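Local coordinates for hypothetical protein Atu0492 (Agrobacterium tumefaciens, PDB 2GMY) that is of unknown function but, as a member of the AhpD-like carboxymuconolactone decarboxylase family, may serve in antioxidant defence, at residues A[29-32]-A[33-36]; A[57-61]-A[62-66]; A[104-107]-A[108-111]; A[131-134]-A[135-138]. All blocks are in the same frame, centred on the assembly; numbering follows the deposited sequence.

Contact 1. Residues A[29-32]-A[33-36]; sequences GLEH and RFIH
The carbonyl of E31, at the N-cap position of helix 32-45, takes the first helical bond from I35 N at 3.2 Å and a weak one from F34 N, while H36 N donates to H32 O at 2.8 Å. Residues of the incoming loop meet the helix's first turn. L30 lays its CB against I35 CG1 at 3.9 Å, an apolar touch between the loop and that turn; I35 CD1 also rests on L30 O. E31 packs CB on F34 CD2 at 3.5 Å, its carboxylate plane turned 42° from the ring. The E31 chain runs beside R33, both pointing the same way, with carboxylate and guanidinium planes 84° apart; they form an ion pair in which OE2 lies over one face of the guanidinium, although the place of OE2 is doubtful. R33 NE also has a long, weak ion pair with E85. The H36 ring turns one face to H32 O, with CD2 3.1 Å from that oxygen. Around this helix start, F34 meets F115 edge-to-face and touches Q84 and L88 of helix 83-96, L30 leans on K122 and I123 of helix 117-139, and H36 packs on E58 and S59 of helix 49-61.

Contact 2. Residues A[57-61]-A[62-66]; sequences KESRH and DGLSE
S59 O is approached by two backbone donors at the end of helix 49-61: L64 N at 3.2 Å and, weakly, D62 N. The latter makes its better bond to E58 O. One residue on, G63 N donates to R60 O at 3.0 Å. Together the L64-to-S59 and G63-to-R60 bonds form a Schellman motif, with G63 as its C-prime residue at positive phi (87°), and they turn the chain out of the helix toward helix 66-70. L64 folds back over this turn, its CB 3.5 Å from S59 O and its CD1 4.0 Å from S59 CB. Within the helix, E58 OE1 is hydrogen-bonded to H55 ND1 and S59 OG to H55 O; by family resemblance H55 probably matches the histidine that follows the CXXC pair of AhpD proteins. On another side of the turn, R60 grips E66 side-on: NE donates to OE2 at 2.8 Å and NH2 to OE1 at 2.9 Å, both nearly straight and on the syn sides of the carboxylate. The two planes are only 21° apart. R60 starts with CG opposite the backbone N and bends at chi3 (-64°), while E66 bends at chi2, which brings the two flat groups edge to edge. The salt bridge lies in the interface with the second subunit, where R60 and E66 pack on E66 and R60 of that chain and R60 NH2 also bonds its N70. A water donates to H61 O at 2.7 Å and weakly to D62 OD1, whereas D62 OD2 is hydrogen-bonded to H36.

Contact 3. Residues A[104-107]-A[108-111]; sequences PDDA and FETL
D105 O receives E109 N at 2.8 Å, and P104 O receives F108 N at 3.1 Å. These are successive i to i+4 bonds of the first turns of helix 105-114, with P104 at the N-cap position; T110 N to D106 O and L111 N to A107 O continue the series. The side chains add little to each other. CB of E109 rests on D105 O at 3.3 Å, and the extended E109 chain brings OE1 to 4.3 Å from D106 OD1, a pair of like charges on the exposed side that would probably repel mildly. F108 and L111 instead lead off the segment: in F108, CG stands opposite the backbone N (chi1 -177°), carrying the ring to W91 of helix 83-96, whose plane it meets at about 50°. L111 also reaches W91, and P104 and T110 touch A94 and A87 of that helix. Outside the chain, the carboxylate of D105 is paired through OD1 with R4 of the third subunit, on which F108 packs as well. The T110 hydroxyl lies back along its own helix, beside the backbone N, with OG1 3.0 Å from D106 O.

Contact 4. Residues A[131-134]-A[135-138]; sequences NTWN and RIAV
R135 and N131, one helical turn apart, bring their flat groups together at 36°, the arginine reaching back along the helix with its NH1 leading. NH1 donates to N131 OD1 at 2.9 Å, on a lone pair in the plane of the amide, and to N131 O at 3.0 Å; both oxygens lie close to the guanidinium plane. R135 N also bonds N131 O, so this carbonyl is gripped by backbone and side chain of one residue, from opposite faces of its plane. The extended run from CG to NE lays the aliphatic part over the same oxygen, with CG 3.2 Å from N131 O. Such a doubly bound end should restrict rotation of the guanidinium. N131 OD1 also accepts from N46, and its ND2 donates to I127 O and T96. All this lies within helix 117-139, whose regular i to i+4 bonds run on through I136 N to T132 O, A137 N to W133 O at 2.8 Å, and V138 N to N134 O. N134 packs on C48 and C51, and A137 and V138 on C48; this face backs a cysteine pair consistent with the CXXC site of AhpD relatives. On a different side, I136 CD1 lies 3.8 Å from T132 CG2, the side chains crossing at a slant, and 4.4 Å from W133 CE3. W133 packs on helix 12-26, its NE1 hydrogen-bonded to E22 OE1; N134 OD1 accepts from S43. At the interface with the third subunit, R135 NH2 donates to T96 O of that chain and lies close to NH2 of R135 of that chain, a pair of like charges.

Overall arrangement
All four contacts are local: two lie within helices, one at a helix start and one at a helix end. Contact 4, inside helix 117-139, is buried, and an arginine held on asparagine oxygens faces the third subunit there. Contact 3, on helix 105-114, is partly buried and nearly all backbone bonding; it touches the same subunit through a salt bridge. Contacts 1 and 2 open and close successive helices, 32-45 and 49-61, and they touch each other: H36 NE2 and D62 OD2 are 2.6 Å apart, a probable hydrogen bond. Contact 1 is partly buried, whereas contact 2 lies at the surface, next to the second subunit. Contacts 1 and 4 sit on opposite sides of the chain's centre.

Contact 1. Residues A[29-32]-A[33-36]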
ATOM      1  N   GLY A  29     -32.625  10.394  12.069  1.00 20.88           N
ATOM      2  CA  GLY A  29     -33.582   9.291  11.963  1.00 21.29           C
ATOM      3  C   GLY A  29     -32.922   7.927  11.790  1.00 21.74           C
ATOM      4  O   GLY A  29     -33.577   6.895  11.931  1.00 20.87           O
ATOM      5  N   LEU A  30     -31.623   7.914  11.489  1.00 22.11           N
ATOM      6  CA  LEU A  30     -30.897   6.651  11.422  1.00 22.89           C
ATOM      7  C   LEU A  30     -30.915   5.975  12.779  1.00 23.01           C
ATOM      8  O   LEU A  30     -30.728   6.634  13.810  1.00 23.23           O
ATOM      9  CB  LEU A  30     -29.436   6.874  11.028  1.00 23.10           C
ATOM     10  CG  LEU A  30     -29.019   6.904   9.562  1.00 23.64           C
ATOM     11  CD1 LEU A  30     -27.499   6.853   9.518  1.00 25.14           C
ATOM     12  CD2 LEU A  30     -29.615   5.753   8.769  1.00 22.88           C
ATOM     13  N   GLU A  31     -31.133   4.668  12.773  1.00 23.52           N
ATOM     14  CA  GLU A  31     -31.088   3.863  13.984  1.00 24.44           C
ATOM     15  C   GLU A  31     -29.776   4.113  14.734  1.00 24.11           C
ATOM     16  O   GLU A  31     -28.704   4.162  14.123  1.00 23.90           O
ATOM     17  CB  GLU A  31     -31.199   2.390  13.613  1.00 25.05           C
ATOM     18  CG  GLU A  31     -31.901   1.543  14.643  1.00 30.33           C
ATOM     19  CD  GLU A  31     -32.131   0.126  14.167  1.00 35.12           C
ATOM     20  OE1 GLU A  31     -32.756  -0.069  13.095  1.00 37.68           O
ATOM     21  OE2 GLU A  31     -31.689  -0.794  14.881  1.00 37.24           O
ATOM     22  N   HIS A  32     -29.859   4.270  16.051  1.00 23.41           N
ATOM     23  CA  HIS A  32     -28.675   4.613  16.832  1.00 22.88           C
ATOM     24  C   HIS A  32     -27.574   3.554  16.741  1.00 21.40           C
ATOM     25  O   HIS A  32     -26.385   3.889  16.743  1.00 20.34           O
ATOM     26  CB  HIS A  32     -29.039   4.948  18.284  1.00 24.07           C
ATOM     27  CG  HIS A  32     -29.863   6.190  18.414  1.00 27.68           C
ATOM     28  ND1 HIS A  32     -29.432   7.417  17.954  1.00 30.56           N
ATOM     29  CD2 HIS A  32     -31.097   6.396  18.936  1.00 31.09           C
ATOM     30  CE1 HIS A  32     -30.363   8.326  18.190  1.00 32.55           C
ATOM     31  NE2 HIS A  32     -31.384   7.732  18.783  1.00 32.46           N
ATOM     32  N   ARG A  33     -27.974   2.289  16.636  1.00 20.09           N
ATOM     33  CA  ARG A  33     -27.026   1.193  16.456  1.00 19.49           C
ATOM     34  C   ARG A  33     -26.147   1.403  15.218  1.00 18.02           C
ATOM     35  O   ARG A  33     -24.935   1.147  15.254  1.00 17.12           O
ATOM     36  CB  ARG A  33     -27.760  -0.139  16.344  1.00 20.52           C
ATOM     37  CG  ARG A  33     -26.799  -1.293  16.170  1.00 23.72           C
ATOM     38  CD  ARG A  33     -27.476  -2.636  15.987  1.00 29.66           C
ATOM     39  NE  ARG A  33     -28.355  -2.697  14.826  1.00 34.46           N
ATOM     40  CZ  ARG A  33     -29.679  -2.648  14.895  1.00 36.58           C
ATOM     41  NH1 ARG A  33     -30.275  -2.524  16.076  1.00 38.91           N
ATOM     42  NH2 ARG A  33     -30.412  -2.725  13.786  1.00 37.14           N
ATOM     43  N   PHE A  34     -26.758   1.887  14.142  1.00 16.82           N
ATOM     44  CA  PHE A  34     -26.026   2.131  12.890  1.00 16.14           C
ATOM     45  C   PHE A  34     -25.104   3.345  13.015  1.00 15.99           C
ATOM     46  O   PHE A  34     -23.989   3.354  12.470  1.00 15.43           O
ATOM     47  CB  PHE A  34     -26.990   2.294  11.709  1.00 16.92           C
ATOM     48  CG  PHE A  34     -27.849   1.076  11.444  1.00 17.60           C
ATOM     49  CD1 PHE A  34     -27.339  -0.219  11.602  1.00 19.30           C
ATOM     50  CD2 PHE A  34     -29.162   1.227  11.003  1.00 20.12           C
ATOM     51  CE1 PHE A  34     -28.139  -1.349  11.345  1.00 20.81           C
ATOM     52  CE2 PHE A  34     -29.962   0.109  10.748  1.00 20.96           C
ATOM     53  CZ  PHE A  34     -29.442  -1.179  10.922  1.00 19.77           C
ATOM     54  N   ILE A  35     -25.567   4.368  13.733  1.00 15.43           N
ATOM     55  CA  ILE A  35     -24.733   5.537  13.992  1.00 15.65           C
ATOM     56  C   ILE A  35     -23.502   5.125  14.815  1.00 14.78           C
ATOM     57  O   ILE A  35     -22.370   5.494  14.478  1.00 14.46           O
ATOM     58  CB  ILE A  35     -25.534   6.676  14.665  1.00 16.26           C
ATOM     59  CG1 ILE A  35     -26.644   7.153  13.722  1.00 16.85           C
ATOM     60  CG2 ILE A  35     -24.594   7.837  15.028  1.00 17.34           C
ATOM     61  CD1 ILE A  35     -27.560   8.225  14.345  1.00 17.42           C
ATOM     62  N   HIS A  36     -23.719   4.339  15.869  1.00 13.93           N
ATOM     63  CA  HIS A  36     -22.605   3.820  16.673  1.00 13.68           C
ATOM     64  C   HIS A  36     -21.610   3.024  15.834  1.00 13.21           C
ATOM     65  O   HIS A  36     -20.397   3.200  15.949  1.00 13.42           O
ATOM     66  CB  HIS A  36     -23.119   2.909  17.783  1.00 13.97           C
ATOM     67  CG  HIS A  36     -23.926   3.623  18.815  1.00 15.75           C
ATOM     68  ND1 HIS A  36     -23.562   4.854  19.315  1.00 16.66           N
ATOM     69  CD2 HIS A  36     -25.062   3.269  19.463  1.00 17.81           C
ATOM     70  CE1 HIS A  36     -24.446   5.233  20.224  1.00 18.67           C
ATOM     71  NE2 HIS A  36     -25.366   4.291  20.329  1.00 17.88           N
TER

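Contact 2. Residues A[57-61]-A[62-66]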
ATOM      1  N   LYS A  57     -17.697   3.701  24.498  1.00 15.49           N
ATOM      2  CA  LYS A  57     -18.527   4.032  25.669  1.00 16.24           C
ATOM      3  C   LYS A  57     -19.973   4.300  25.267  1.00 16.67           C
ATOM      4  O   LYS A  57     -20.905   3.837  25.939  1.00 16.80           O
ATOM      5  CB  LYS A  57     -17.928   5.214  26.431  1.00 16.23           C
ATOM      6  CG  LYS A  57     -16.669   4.823  27.208  1.00 18.04           C
ATOM      7  CD  LYS A  57     -15.851   6.033  27.624  1.00 21.51           C
ATOM      8  CE  LYS A  57     -14.612   5.611  28.381  1.00 23.74           C
ATOM      9  NZ  LYS A  57     -13.715   6.774  28.685  1.00 25.30           N
ATOM     10  N   GLU A  58     -20.168   5.025  24.167  1.00 16.55           N
ATOM     11  CA  GLU A  58     -21.536   5.273  23.670  1.00 16.51           C
ATOM     12  C   GLU A  58     -22.260   3.995  23.253  1.00 16.28           C
ATOM     13  O   GLU A  58     -23.449   3.824  23.553  1.00 16.81           O
ATOM     14  CB  GLU A  58     -21.547   6.270  22.517  1.00 17.75           C
ATOM     15  CG  GLU A  58     -21.105   7.665  22.916  1.00 20.34           C
ATOM     16  CD  GLU A  58     -20.738   8.503  21.714  1.00 26.20           C
ATOM     17  OE1 GLU A  58     -20.304   7.921  20.691  1.00 28.65           O
ATOM     18  OE2 GLU A  58     -20.871   9.744  21.787  1.00 28.90           O
ATOM     19  N   SER A  59     -21.552   3.107  22.550  1.00 15.06           N
ATOM     20  CA  SER A  59     -22.111   1.817  22.127  1.00 14.68           C
ATOM     21  C   SER A  59     -22.508   0.988  23.344  1.00 14.79           C
ATOM     22  O   SER A  59     -23.587   0.403  23.383  1.00 14.43           O
ATOM     23  CB  SER A  59     -21.097   1.042  21.278  1.00 15.09           C
ATOM     24  OG  SER A  59     -20.793   1.762  20.102  1.00 15.09           O
ATOM     25  N   ARG A  60     -21.627   0.966  24.334  1.00 15.09           N
ATOM     26  CA  ARG A  60     -21.864   0.203  25.560  1.00 15.21           C
ATOM     27  C   ARG A  60     -23.105   0.740  26.272  1.00 15.48           C
ATOM     28  O   ARG A  60     -23.937  -0.028  26.773  1.00 15.82           O
ATOM     29  CB  ARG A  60     -20.652   0.270  26.481  1.00 15.18           C
ATOM     30  CG  ARG A  60     -20.848  -0.512  27.794  1.00 16.04           C
ATOM     31  CD  ARG A  60     -19.590  -0.471  28.628  1.00 17.45           C
ATOM     32  NE  ARG A  60     -18.478  -1.142  27.951  1.00 16.72           N
ATOM     33  CZ  ARG A  60     -17.282  -0.609  27.703  1.00 18.62           C
ATOM     34  NH1 ARG A  60     -16.977   0.625  28.088  1.00 17.78           N
ATOM     35  NH2 ARG A  60     -16.375  -1.337  27.068  1.00 19.43           N
ATOM     36  N   HIS A  61     -23.220   2.059  26.309  1.00 16.40           N
ATOM     37  CA  HIS A  61     -24.342   2.688  26.989  1.00 17.68           C
ATOM     38  C   HIS A  61     -25.693   2.306  26.378  1.00 18.32           C
ATOM     39  O   HIS A  61     -26.692   2.154  27.102  1.00 19.25           O
ATOM     40  CB  HIS A  61     -24.181   4.191  26.978  1.00 17.62           C
ATOM     41  CG  HIS A  61     -25.227   4.892  27.780  1.00 18.93           C
ATOM     42  ND1 HIS A  61     -25.297   4.780  29.151  1.00 19.76           N
ATOM     43  CD2 HIS A  61     -26.281   5.652  27.404  1.00 20.49           C
ATOM     44  CE1 HIS A  61     -26.324   5.485  29.593  1.00 20.89           C
ATOM     45  NE2 HIS A  61     -26.942   6.018  28.553  1.00 19.45           N
ATOM     46  N   ASP A  62     -25.724   2.163  25.053  1.00 18.86           N
ATOM     47  CA  ASP A  62     -26.952   1.787  24.346  1.00 19.52           C
ATOM     48  C   ASP A  62     -27.188   0.278  24.302  1.00 19.18           C
ATOM     49  O   ASP A  62     -28.064  -0.195  23.575  1.00 19.99           O
ATOM     50  CB  ASP A  62     -27.007   2.424  22.949  1.00 20.36           C
ATOM     51  CG  ASP A  62     -27.500   3.862  22.986  1.00 22.80           C
ATOM     52  OD1 ASP A  62     -27.999   4.309  24.050  1.00 26.55           O
ATOM     53  OD2 ASP A  62     -27.409   4.559  21.954  1.00 24.92           O
ATOM     54  N   GLY A  63     -26.403  -0.464  25.086  1.00 18.65           N
ATOM     55  CA  GLY A  63     -26.634  -1.886  25.321  1.00 19.05           C
ATOM     56  C   GLY A  63     -26.022  -2.863  24.327  1.00 18.76           C
ATOM     57  O   GLY A  63     -26.316  -4.058  24.381  1.00 20.00           O
ATOM     58  N   LEU A  64     -25.177  -2.366  23.420  1.00 18.15           N
ATOM     59  CA  LEU A  64     -24.466  -3.237  22.480  1.00 17.55           C
ATOM     60  C   LEU A  64     -23.473  -4.114  23.237  1.00 16.96           C
ATOM     61  O   LEU A  64     -22.890  -3.684  24.244  1.00 17.03           O
ATOM     62  CB  LEU A  64     -23.795  -2.402  21.371  1.00 17.27           C
ATOM     63  CG  LEU A  64     -24.877  -1.790  20.458  1.00 18.70           C
ATOM     64  CD1 LEU A  64     -24.495  -0.472  19.805  1.00 21.93           C
ATOM     65  CD2 LEU A  64     -25.388  -2.805  19.411  1.00 18.04           C
ATOM     66  N   SER A  65     -23.295  -5.355  22.781  1.00 16.33           N
ATOM     67  CA  SER A  65     -22.464  -6.307  23.528  1.00 16.68           C
ATOM     68  C   SER A  65     -20.968  -5.975  23.466  1.00 16.64           C
ATOM     69  O   SER A  65     -20.502  -5.297  22.545  1.00 15.95           O
ATOM     70  CB  SER A  65     -22.704  -7.727  23.025  1.00 17.13           C
ATOM     71  OG  SER A  65     -22.096  -7.927  21.758  1.00 17.43           O
ATOM     72  N   GLU A  66     -20.204  -6.482  24.426  1.00 16.56           N
ATOM     73  CA  GLU A  66     -18.747  -6.280  24.374  1.00 16.78           C
ATOM     74  C   GLU A  66     -18.144  -6.949  23.132  1.00 16.73           C
ATOM     75  O   GLU A  66     -17.147  -6.468  22.593  1.00 16.28           O
ATOM     76  CB  GLU A  66     -18.045  -6.728  25.661  1.00 17.30           C
ATOM     77  CG  GLU A  66     -18.513  -5.978  26.922  1.00 19.16           C
ATOM     78  CD  GLU A  66     -18.337  -4.464  26.825  1.00 22.13           C
ATOM     79  OE1 GLU A  66     -17.287  -4.006  26.324  1.00 22.91           O
ATOM     80  OE2 GLU A  66     -19.241  -3.724  27.264  1.00 23.86           O
TER
HETATM   81  O   HOH W   1     -29.142   3.281  27.087  1.00 41.33           O

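Contact 3. Residues A[104-107]-A[108-111]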
ATOM      1  N   PRO A 104     -16.433   0.950  -4.509  1.00 15.14           N
ATOM      2  CA  PRO A 104     -16.754   0.003  -5.584  1.00 15.04           C
ATOM      3  C   PRO A 104     -18.220  -0.392  -5.687  1.00 15.48           C
ATOM      4  O   PRO A 104     -18.960  -0.363  -4.692  1.00 14.96           O
ATOM      5  CB  PRO A 104     -15.909  -1.245  -5.234  1.00 15.57           C
ATOM      6  CG  PRO A 104     -14.792  -0.701  -4.340  1.00 15.79           C
ATOM      7  CD  PRO A 104     -15.497   0.364  -3.530  1.00 15.07           C
ATOM      8  N   ASP A 105     -18.607  -0.771  -6.903  1.00 15.73           N
ATOM      9  CA  ASP A 105     -19.953  -1.252  -7.191  1.00 16.87           C
ATOM     10  C   ASP A 105     -20.428  -2.348  -6.242  1.00 16.77           C
ATOM     11  O   ASP A 105     -21.568  -2.302  -5.791  1.00 16.39           O
ATOM     12  CB  ASP A 105     -20.019  -1.785  -8.631  1.00 17.69           C
ATOM     13  CG  ASP A 105     -20.006  -0.675  -9.686  1.00 20.14           C
ATOM     14  OD1 ASP A 105     -20.310   0.503  -9.387  1.00 20.28           O
ATOM     15  OD2 ASP A 105     -19.704  -1.005 -10.858  1.00 24.02           O
ATOM     16  N   ASP A 106     -19.573  -3.333  -5.944  1.00 16.72           N
ATOM     17  CA  ASP A 106     -20.002  -4.448  -5.091  1.00 17.58           C
ATOM     18  C   ASP A 106     -20.423  -3.974  -3.699  1.00 16.59           C
ATOM     19  O   ASP A 106     -21.491  -4.353  -3.205  1.00 17.03           O
ATOM     20  CB  ASP A 106     -18.924  -5.530  -4.999  1.00 18.50           C
ATOM     21  CG  ASP A 106     -18.781  -6.331  -6.292  1.00 23.53           C
ATOM     22  OD1 ASP A 106     -19.583  -6.134  -7.243  1.00 29.00           O
ATOM     23  OD2 ASP A 106     -17.858  -7.181  -6.360  1.00 29.67           O
ATOM     24  N   ALA A 107     -19.587  -3.131  -3.083  1.00 15.94           N
ATOM     25  CA  ALA A 107     -19.897  -2.543  -1.778  1.00 15.50           C
ATOM     26  C   ALA A 107     -21.189  -1.710  -1.800  1.00 14.83           C
ATOM     27  O   ALA A 107     -21.999  -1.769  -0.863  1.00 14.60           O
ATOM     28  CB  ALA A 107     -18.724  -1.700  -1.284  1.00 15.55           C
ATOM     29  N   PHE A 108     -21.393  -0.950  -2.872  1.00 14.41           N
ATOM     30  CA  PHE A 108     -22.598  -0.142  -2.976  1.00 14.46           C
ATOM     31  C   PHE A 108     -23.840  -1.024  -3.176  1.00 14.80           C
ATOM     32  O   PHE A 108     -24.892  -0.769  -2.576  1.00 15.03           O
ATOM     33  CB  PHE A 108     -22.476   0.877  -4.110  1.00 14.93           C
ATOM     34  CG  PHE A 108     -23.663   1.780  -4.216  1.00 14.13           C
ATOM     35  CD1 PHE A 108     -23.943   2.700  -3.212  1.00 16.81           C
ATOM     36  CD2 PHE A 108     -24.541   1.670  -5.297  1.00 15.62           C
ATOM     37  CE1 PHE A 108     -25.062   3.532  -3.289  1.00 16.61           C
ATOM     38  CE2 PHE A 108     -25.657   2.503  -5.392  1.00 16.57           C
ATOM     39  CZ  PHE A 108     -25.929   3.425  -4.378  1.00 16.30           C
ATOM     40  N   GLU A 109     -23.712  -2.060  -4.011  1.00 14.89           N
ATOM     41  CA  GLU A 109     -24.827  -2.976  -4.292  1.00 16.07           C
ATOM     42  C   GLU A 109     -25.310  -3.678  -3.015  1.00 15.08           C
ATOM     43  O   GLU A 109     -26.515  -3.814  -2.765  1.00 14.95           O
ATOM     44  CB  GLU A 109     -24.403  -4.021  -5.335  1.00 15.61           C
ATOM     45  CG  GLU A 109     -25.510  -4.984  -5.722  1.00 20.18           C
ATOM     46  CD  GLU A 109     -25.058  -6.085  -6.671  1.00 20.61           C
ATOM     47  OE1 GLU A 109     -23.839  -6.379  -6.751  1.00 28.83           O
ATOM     48  OE2 GLU A 109     -25.940  -6.678  -7.323  1.00 26.95           O
ATOM     49  N   THR A 110     -24.353  -4.146  -2.222  1.00 14.23           N
ATOM     50  CA  THR A 110     -24.662  -4.829  -0.971  1.00 14.44           C
ATOM     51  C   THR A 110     -25.355  -3.866  -0.001  1.00 13.81           C
ATOM     52  O   THR A 110     -26.320  -4.226   0.676  1.00 13.85           O
ATOM     53  CB  THR A 110     -23.370  -5.418  -0.389  1.00 14.73           C
ATOM     54  OG1 THR A 110     -22.822  -6.347  -1.343  1.00 15.78           O
ATOM     55  CG2 THR A 110     -23.614  -6.118   0.929  1.00 16.38           C
ATOM     56  N   LEU A 111     -24.876  -2.626   0.045  1.00 12.89           N
ATOM     57  CA  LEU A 111     -25.518  -1.605   0.872  1.00 13.28           C
ATOM     58  C   LEU A 111     -26.963  -1.362   0.430  1.00 13.24           C
ATOM     59  O   LEU A 111     -27.882  -1.317   1.264  1.00 13.03           O
ATOM     60  CB  LEU A 111     -24.703  -0.310   0.832  1.00 12.51           C
ATOM     61  CG  LEU A 111     -25.238   0.822   1.723  1.00 13.06           C
ATOM     62  CD1 LEU A 111     -24.922   0.587   3.190  1.00 14.37           C
ATOM     63  CD2 LEU A 111     -24.700   2.165   1.242  1.00 13.41           C
TER

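Contact 4. Residues A[131-134]-A[135-138]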
ATOM      1  N   ASN A 131     -15.384  11.046   9.807  1.00 11.90           N
ATOM      2  CA  ASN A 131     -14.085  11.215   9.167  1.00 11.57           C
ATOM      3  C   ASN A 131     -13.488  12.609   9.434  1.00 11.63           C
ATOM      4  O   ASN A 131     -12.265  12.772   9.512  1.00 12.17           O
ATOM      5  CB  ASN A 131     -14.171  10.905   7.672  1.00 12.14           C
ATOM      6  CG  ASN A 131     -13.857   9.455   7.390  1.00 11.32           C
ATOM      7  OD1 ASN A 131     -12.696   9.076   7.223  1.00 11.29           O
ATOM      8  ND2 ASN A 131     -14.890   8.618   7.378  1.00 11.17           N
ATOM      9  N   THR A 132     -14.370  13.598   9.609  1.00 11.67           N
ATOM     10  CA  THR A 132     -13.952  14.943   9.989  1.00 12.50           C
ATOM     11  C   THR A 132     -13.483  14.964  11.451  1.00 12.47           C
ATOM     12  O   THR A 132     -12.386  15.451  11.748  1.00 12.21           O
ATOM     13  CB  THR A 132     -15.068  15.962   9.713  1.00 13.20           C
ATOM     14  OG1 THR A 132     -15.207  16.108   8.287  1.00 13.76           O
ATOM     15  CG2 THR A 132     -14.719  17.330  10.307  1.00 14.10           C
ATOM     16  N   TRP A 133     -14.294  14.438  12.364  1.00 12.89           N
ATOM     17  CA  TRP A 133     -13.875  14.390  13.774  1.00 13.82           C
ATOM     18  C   TRP A 133     -12.549  13.643  13.937  1.00 13.45           C
ATOM     19  O   TRP A 133     -11.673  14.081  14.687  1.00 13.65           O
ATOM     20  CB  TRP A 133     -14.933  13.725  14.653  1.00 15.42           C
ATOM     21  CG  TRP A 133     -16.146  14.549  14.917  1.00 17.36           C
ATOM     22  CD1 TRP A 133     -17.430  14.252  14.552  1.00 18.93           C
ATOM     23  CD2 TRP A 133     -16.206  15.788  15.638  1.00 19.53           C
ATOM     24  NE1 TRP A 133     -18.286  15.240  14.995  1.00 19.79           N
ATOM     25  CE2 TRP A 133     -17.560  16.194  15.661  1.00 20.16           C
ATOM     26  CE3 TRP A 133     -15.245  16.598  16.261  1.00 20.38           C
ATOM     27  CZ2 TRP A 133     -17.985  17.387  16.294  1.00 19.60           C
ATOM     28  CZ3 TRP A 133     -15.660  17.782  16.883  1.00 19.56           C
ATOM     29  CH2 TRP A 133     -17.019  18.163  16.892  1.00 19.41           C
ATOM     30  N   ASN A 134     -12.394  12.512  13.248  1.00 12.57           N
ATOM     31  CA  ASN A 134     -11.125  11.759  13.322  1.00 12.45           C
ATOM     32  C   ASN A 134      -9.918  12.601  12.896  1.00 12.74           C
ATOM     33  O   ASN A 134      -8.842  12.535  13.507  1.00 13.50           O
ATOM     34  CB  ASN A 134     -11.178  10.498  12.466  1.00 12.42           C
ATOM     35  CG  ASN A 134     -12.192   9.458  12.961  1.00 12.25           C
ATOM     36  OD1 ASN A 134     -12.665   9.469  14.121  1.00 15.48           O
ATOM     37  ND2 ASN A 134     -12.508   8.528  12.081  1.00  9.29           N
ATOM     38  N   ARG A 135     -10.094  13.378  11.829  1.00 12.33           N
ATOM     39  CA  ARG A 135      -9.011  14.228  11.340  1.00 12.59           C
ATOM     40  C   ARG A 135      -8.666  15.353  12.306  1.00 12.75           C
ATOM     41  O   ARG A 135      -7.493  15.683  12.495  1.00 13.46           O
ATOM     42  CB  ARG A 135      -9.355  14.755   9.943  1.00 12.02           C
ATOM     43  CG  ARG A 135      -9.230  13.653   8.903  1.00 12.41           C
ATOM     44  CD  ARG A 135      -9.830  13.967   7.530  1.00 13.03           C
ATOM     45  NE  ARG A 135      -9.373  12.938   6.589  1.00 12.91           N
ATOM     46  CZ  ARG A 135      -9.893  11.712   6.511  1.00 12.85           C
ATOM     47  NH1 ARG A 135     -10.927  11.351   7.283  1.00 12.48           N
ATOM     48  NH2 ARG A 135      -9.374  10.839   5.659  1.00 10.82           N
ATOM     49  N   ILE A 136      -9.695  15.931  12.927  1.00 13.18           N
ATOM     50  CA  ILE A 136      -9.498  16.952  13.949  1.00 13.62           C
ATOM     51  C   ILE A 136      -8.802  16.364  15.173  1.00 13.59           C
ATOM     52  O   ILE A 136      -7.802  16.912  15.645  1.00 13.66           O
ATOM     53  CB  ILE A 136     -10.844  17.609  14.337  1.00 13.61           C
ATOM     54  CG1 ILE A 136     -11.389  18.405  13.143  1.00 14.21           C
ATOM     55  CG2 ILE A 136     -10.700  18.505  15.578  1.00 15.06           C
ATOM     56  CD1 ILE A 136     -12.875  18.776  13.269  1.00 15.59           C
ATOM     57  N   ALA A 137      -9.312  15.246  15.677  1.00 13.32           N
ATOM     58  CA  ALA A 137      -8.760  14.665  16.911  1.00 13.91           C
ATOM     59  C   ALA A 137      -7.336  14.140  16.730  1.00 14.23           C
ATOM     60  O   ALA A 137      -6.464  14.381  17.566  1.00 14.58           O
ATOM     61  CB  ALA A 137      -9.659  13.590  17.448  1.00 14.62           C
ATOM     62  N   VAL A 138      -7.096  13.408  15.649  1.00 13.80           N
ATOM     63  CA  VAL A 138      -5.742  12.914  15.413  1.00 14.54           C
ATOM     64  C   VAL A 138      -4.830  14.091  15.047  1.00 14.92           C
ATOM     65  O   VAL A 138      -3.713  14.221  15.575  1.00 15.35           O
ATOM     66  CB  VAL A 138      -5.720  11.806  14.341  1.00 14.31           C
ATOM     67  CG1 VAL A 138      -4.289  11.361  14.044  1.00 14.23           C
ATOM     68  CG2 VAL A 138      -6.550  10.618  14.809  1.00 14.81           C
TER